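Local atomic coordinates of peptidoglycan D,D-transpeptidase FtsI (Yersinia pestis, PDB entry 6SYN), a protein that probably cross-links peptidoglycan stem peptides as a class B penicillin-binding protein, a serine D,D-transpeptidase that builds the cell wall at the division septum. Residues V119-I124 / S223-P228; R184-V189 / A219-P224. All blocks are in the same frame, centred on the assembly; numbering follows the deposited sequence.

Interaction 1: residues V119-I124 / S223-P228; sequences VMAHII and SPSYNP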
loop_
_atom_site.group_PDB
_atom_site.type_symbol
_atom_site.label_atom_id
_atom_site.label_comp_id
_atom_site.label_asym_id
_atom_site.label_seq_id
_atom_site.Cartn_x
_atom_site.Cartn_y
_atom_site.Cartn_z
ATOM N N VAL A 119 -6.301 -9.743 -5.540
ATOM C CA VAL A 119 -4.888 -9.265 -5.674
ATOM C C VAL A 119 -4.867 -7.783 -6.097
ATOM O O VAL A 119 -4.146 -7.004 -5.447
ATOM C CB VAL A 119 -4.093 -10.168 -6.645
ATOM C CG1 VAL A 119 -2.672 -9.676 -6.880
ATOM C CG2 VAL A 119 -4.066 -11.618 -6.180
ATOM N N MET A 120 -5.617 -7.406 -7.139
ATOM C CA MET A 120 -5.708 -6.004 -7.644
ATOM C C MET A 120 -6.880 -5.273 -6.973
ATOM O O MET A 120 -7.039 -4.072 -7.246
ATOM C CB MET A 120 -5.948 -5.949 -9.159
ATOM C CG MET A 120 -4.871 -6.589 -10.026
ATOM S SD MET A 120 -3.394 -5.578 -10.374
ATOM C CE MET A 120 -4.060 -3.915 -10.390
ATOM N N ALA A 121 -7.686 -5.962 -6.157
ATOM C CA ALA A 121 -9.034 -5.504 -5.732
ATOM C C ALA A 121 -8.997 -4.018 -5.353
ATOM O O ALA A 121 -9.836 -3.258 -5.855
ATOM C CB ALA A 121 -9.545 -6.350 -4.594
ATOM N N HIS A 122 -8.050 -3.620 -4.506
ATOM C CA HIS A 122 -7.964 -2.253 -3.932
ATOM C C HIS A 122 -7.666 -1.227 -5.036
ATOM O O HIS A 122 -8.283 -0.147 -4.998
ATOM C CB HIS A 122 -6.958 -2.236 -2.776
ATOM C CG HIS A 122 -7.455 -2.963 -1.573
ATOM N ND1 HIS A 122 -8.441 -2.437 -0.750
ATOM C CD2 HIS A 122 -7.137 -4.173 -1.064
ATOM C CE1 HIS A 122 -8.695 -3.289 0.222
ATOM N NE2 HIS A 122 -7.910 -4.364 0.051
ATOM N N ILE A 123 -6.787 -1.557 -5.989
ATOM C CA ILE A 123 -6.385 -0.671 -7.129
ATOM C C ILE A 123 -7.578 -0.470 -8.075
ATOM O O ILE A 123 -7.885 0.680 -8.414
ATOM C CB ILE A 123 -5.190 -1.265 -7.903
ATOM C CG1 ILE A 123 -3.979 -1.490 -6.993
ATOM C CG2 ILE A 123 -4.852 -0.398 -9.112
ATOM C CD1 ILE A 123 -2.678 -1.734 -7.728
ATOM N N ILE A 124 -8.183 -1.570 -8.519
ATOM C CA ILE A 124 -9.254 -1.594 -9.555
ATOM C C ILE A 124 -10.554 -1.117 -8.911
ATOM O O ILE A 124 -11.165 -0.174 -9.440
ATOM C CB ILE A 124 -9.414 -3.004 -10.157
ATOM C CG1 ILE A 124 -8.088 -3.574 -10.672
ATOM C CG2 ILE A 124 -10.485 -3.002 -11.236
ATOM C CD1 ILE A 124 -7.509 -2.849 -11.866
ATOM N N SER A 223 -3.337 -6.045 2.761
ATOM C CA SER A 223 -3.964 -7.176 3.484
ATOM C C SER A 223 -4.526 -6.632 4.792
ATOM O O SER A 223 -3.807 -5.946 5.513
ATOM C CB SER A 223 -2.976 -8.283 3.711
ATOM O OG SER A 223 -3.592 -9.381 4.368
ATOM N N PRO A 224 -5.808 -6.899 5.139
ATOM C CA PRO A 224 -6.686 -7.780 4.360
ATOM C C PRO A 224 -7.258 -7.178 3.068
ATOM O O PRO A 224 -7.340 -5.965 2.952
ATOM C CB PRO A 224 -7.843 -8.032 5.333
ATOM C CG PRO A 224 -7.925 -6.747 6.120
ATOM C CD PRO A 224 -6.477 -6.359 6.333
ATOM N N SER A 225 -7.637 -8.045 2.130
ATOM C CA SER A 225 -8.293 -7.656 0.859
ATOM C C SER A 225 -9.746 -8.130 0.895
ATOM O O SER A 225 -10.275 -8.308 2.012
ATOM C CB SER A 225 -7.553 -8.190 -0.335
ATOM O OG SER A 225 -7.876 -7.439 -1.500
ATOM N N TYR A 226 -10.364 -8.276 -0.278
ATOM C CA TYR A 226 -11.752 -8.764 -0.467
ATOM C C TYR A 226 -11.844 -9.382 -1.855
ATOM O O TYR A 226 -10.990 -9.057 -2.699
ATOM C CB TYR A 226 -12.773 -7.635 -0.292
ATOM C CG TYR A 226 -12.815 -6.579 -1.371
ATOM C CD1 TYR A 226 -13.582 -6.743 -2.512
ATOM C CD2 TYR A 226 -12.138 -5.382 -1.222
ATOM C CE1 TYR A 226 -13.649 -5.763 -3.492
ATOM C CE2 TYR A 226 -12.190 -4.393 -2.191
ATOM C CZ TYR A 226 -12.951 -4.579 -3.329
ATOM O OH TYR A 226 -12.998 -3.596 -4.273
ATOM N N ASN A 227 -12.845 -10.233 -2.079
ATOM C CA ASN A 227 -13.116 -10.821 -3.413
ATOM C C ASN A 227 -14.160 -9.965 -4.130
ATOM O O ASN A 227 -15.308 -9.886 -3.699
ATOM C CB ASN A 227 -13.509 -12.294 -3.319
ATOM C CG ASN A 227 -13.529 -12.977 -4.673
ATOM O OD1 ASN A 227 -13.260 -12.359 -5.705
ATOM N ND2 ASN A 227 -13.840 -14.263 -4.679
ATOM N N PRO A 228 -13.784 -9.305 -5.251
ATOM C CA PRO A 228 -14.681 -8.397 -5.966
ATOM C C PRO A 228 -15.602 -9.108 -6.965
ATOM O O PRO A 228 -16.431 -8.453 -7.552
ATOM C CB PRO A 228 -13.698 -7.491 -6.720
ATOM C CG PRO A 228 -12.535 -8.405 -7.042
ATOM C CD PRO A 228 -12.465 -9.394 -5.896
#

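Interaction 2: residues R184-V189 / A219-P224; sequences RLQALV and AMANSP. With ACT (acetate ion), chain C.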
loop_
_atom_site.group_PDB
_atom_site.type_symbol
_atom_site.label_atom_id
_atom_site.label_comp_id
_atom_site.label_asym_id
_atom_site.label_seq_id
_atom_site.Cartn_x
_atom_site.Cartn_y
_atom_site.Cartn_z
ATOM N N ARG A 184 2.050 -9.646 -12.640
ATOM C CA ARG A 184 3.063 -10.589 -12.093
ATOM C C ARG A 184 3.632 -10.030 -10.784
ATOM O O ARG A 184 3.820 -10.823 -9.836
ATOM C CB ARG A 184 4.229 -10.803 -13.065
ATOM C CG ARG A 184 3.891 -11.552 -14.347
ATOM C CD ARG A 184 5.052 -11.522 -15.330
ATOM N NE ARG A 184 5.470 -10.149 -15.594
ATOM C CZ ARG A 184 6.661 -9.761 -16.057
ATOM N NH1 ARG A 184 7.612 -10.641 -16.328
ATOM N NH2 ARG A 184 6.897 -8.472 -16.233
ATOM N N LEU A 185 3.934 -8.728 -10.754
ATOM C CA LEU A 185 4.608 -8.056 -9.612
ATOM C C LEU A 185 3.576 -7.759 -8.515
ATOM O O LEU A 185 3.937 -7.873 -7.333
ATOM C CB LEU A 185 5.310 -6.778 -10.091
ATOM C CG LEU A 185 6.384 -6.940 -11.170
ATOM C CD1 LEU A 185 7.175 -5.651 -11.330
ATOM C CD2 LEU A 185 7.339 -8.089 -10.873
ATOM N N GLN A 186 2.338 -7.414 -8.884
ATOM C CA GLN A 186 1.218 -7.252 -7.915
ATOM C C GLN A 186 0.950 -8.603 -7.236
ATOM O O GLN A 186 0.759 -8.621 -5.998
ATOM C CB GLN A 186 -0.036 -6.704 -8.602
ATOM C CG GLN A 186 -1.181 -6.414 -7.635
ATOM C CD GLN A 186 -0.977 -5.160 -6.821
ATOM O OE1 GLN A 186 0.006 -4.442 -6.978
ATOM N NE2 GLN A 186 -1.920 -4.882 -5.933
ATOM N N ALA A 187 0.950 -9.687 -8.017
ATOM C CA ALA A 187 0.751 -11.078 -7.547
ATOM C C ALA A 187 1.847 -11.427 -6.536
ATOM O O ALA A 187 1.501 -11.930 -5.447
ATOM C CB ALA A 187 0.743 -12.032 -8.714
ATOM N N LEU A 188 3.111 -11.144 -6.874
ATOM C CA LEU A 188 4.279 -11.399 -5.990
ATOM C C LEU A 188 4.175 -10.528 -4.737
ATOM O O LEU A 188 4.308 -11.062 -3.624
ATOM C CB LEU A 188 5.588 -11.094 -6.718
ATOM C CG LEU A 188 6.810 -11.071 -5.804
ATOM C CD1 LEU A 188 7.014 -12.434 -5.156
ATOM C CD2 LEU A 188 8.055 -10.635 -6.553
ATOM N N VAL A 189 3.996 -9.223 -4.919
ATOM C CA VAL A 189 3.882 -8.254 -3.792
ATOM C C VAL A 189 2.756 -8.723 -2.862
ATOM O O VAL A 189 3.050 -9.013 -1.693
ATOM C CB VAL A 189 3.664 -6.815 -4.296
ATOM C CG1 VAL A 189 3.185 -5.895 -3.185
ATOM C CG2 VAL A 189 4.926 -6.255 -4.934
ATOM N N ALA A 219 3.363 -1.838 -8.321
ATOM C CA ALA A 219 2.584 -2.697 -7.404
ATOM C C ALA A 219 2.067 -1.866 -6.227
ATOM O O ALA A 219 2.818 -1.010 -5.735
ATOM C CB ALA A 219 3.437 -3.851 -6.944
ATOM N N MET A 220 0.828 -2.130 -5.802
ATOM C CA MET A 220 0.164 -1.474 -4.647
ATOM C C MET A 220 -0.862 -2.448 -4.051
ATOM O O MET A 220 -1.983 -2.544 -4.597
ATOM C CB MET A 220 -0.530 -0.185 -5.095
ATOM C CG MET A 220 -1.055 0.663 -3.955
ATOM S SD MET A 220 -2.104 2.000 -4.571
ATOM C CE MET A 220 -0.948 3.368 -4.549
ATOM N N ALA A 221 -0.489 -3.147 -2.976
ATOM C CA ALA A 221 -1.291 -4.226 -2.357
ATOM C C ALA A 221 -1.559 -3.919 -0.882
ATOM O O ALA A 221 -0.767 -3.191 -0.258
ATOM C CB ALA A 221 -0.586 -5.546 -2.520
ATOM N N ASN A 222 -2.664 -4.459 -0.367
ATOM C CA ASN A 222 -3.103 -4.340 1.046
ATOM C C ASN A 222 -3.616 -5.703 1.511
ATOM O O ASN A 222 -4.239 -6.419 0.704
ATOM C CB ASN A 222 -4.202 -3.294 1.230
ATOM C CG ASN A 222 -3.893 -1.981 0.542
ATOM O OD1 ASN A 222 -3.105 -1.182 1.049
ATOM N ND2 ASN A 222 -4.509 -1.751 -0.610
ATOM N N SER A 223 -3.337 -6.045 2.761
ATOM C CA SER A 223 -3.964 -7.176 3.484
ATOM C C SER A 223 -4.526 -6.632 4.792
ATOM O O SER A 223 -3.807 -5.946 5.513
ATOM C CB SER A 223 -2.976 -8.283 3.711
ATOM O OG SER A 223 -3.592 -9.381 4.368
ATOM N N PRO A 224 -5.808 -6.899 5.139
ATOM C CA PRO A 224 -6.686 -7.780 4.360
ATOM C C PRO A 224 -7.258 -7.178 3.068
ATOM O O PRO A 224 -7.340 -5.965 2.952
ATOM C CB PRO A 224 -7.843 -8.032 5.333
ATOM C CG PRO A 224 -7.925 -6.747 6.120
ATOM C CD PRO A 224 -6.477 -6.359 6.333
HETATM C C ACT C . 9.957 -8.915 -18.581
HETATM O O ACT C . 10.186 -8.873 -17.354
HETATM O OXT ACT C . 9.870 -7.900 -19.303
HETATM C CH3 ACT C . 9.769 -10.293 -19.241
#

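Interaction 1: residues V119-I124 / S223-P228
Ala121 and His122 of the short helix 121-124 meet Ser225 and Tyr226 of the loop that follows strand 217-223. Tight packing centres on Ala121, the residue most buried by the contact: its methyl CB lies over one face of the Tyr226 ring, 4.1 Å from the centroid, a CH-pi contact, and is 3.7 Å from Ser225 OG. Tyr226 turns its edge to the face of His122 in a T-shaped pair, centroids 5.7 Å apart and planes at 83°. With chi1 at 70°, Tyr226 CG sits between its own backbone N and carbonyl carbon, which folds the ring back against the helix. Pro224 O lies at the edge of the His122 ring, where NE2 gives it a weak, bent hydrogen bond, 3.4 Å and 143°. Contact is looser at the buried Pro228, whose CG is 4.4 Å from Ala121 CB; the solvent side is at the partly exposed Pro224 and the exposed Asn227. Ser225 OG is hydrogen-bonded to Gln118 O, just ahead of segment 119-124. The contact joins a segment of the N-terminal module to the transpeptidase domain, and its chemistry implies a junction held mainly by aromatic and apolar packing, with little polar bonding across it.

Interaction 2: residues R184-V189 / A219-P224
The side-chain amide of Gln186 behaves like a neighbouring strand: it pairs with both the N-H and the C=O of Met220, although it comes from a helix. Met220 N donates to Gln186 OE1 at 2.7 Å, in the carbonyl plane and on a lone pair. In return Gln186 NE2 donates to Met220 O, also 2.7 Å and nearly straight at 168°, but approaches from above that carbonyl's plane. Two bonds to one residue fix the rotation of the amide. Gln186 reaches this place by extending CG anti to its backbone N and then bending at chi2 (75°). Beside it, Val189 spreads its two methyls over the alanines that face the helix: CG2 touches Ala219 CB at 3.5 Å and CG1 meets Ala221 CB at 3.8 Å. These small side chains probably let the helix lie close, its axis 7.6 Å from that of the strand at 33°. Strand 217-223 is an outer strand of the transpeptidase sheet and bonds to strand 204-211 on its inner side; helix 492-505 packs against Leu188 and Val189, while helix 121-124 touches Gln186 and Met220.

Overall arrangement
Interactions 1 and 2 have centres about 9 Å apart and share Ser223 and Pro224, where strand 217-223 runs out into the loop that meets helix 121-124. Gln186 bridges them: its NE2 lies 3.1 Å from Val119 O, a probable hydrogen bond from helix 183-199 to the segment 119-124. Ile123 packs on Met220 and His122 on Asn222, so interaction 1 borders the edge strand that interaction 2 holds from the helix side. Neither includes residues of the pocket with the bound penicillin-type ligand. That pocket takes in Ser252 and, from strand 437-446 at the opposite edge of the five-stranded sheet, Thr440, Gly441, Thr442 and Lys444.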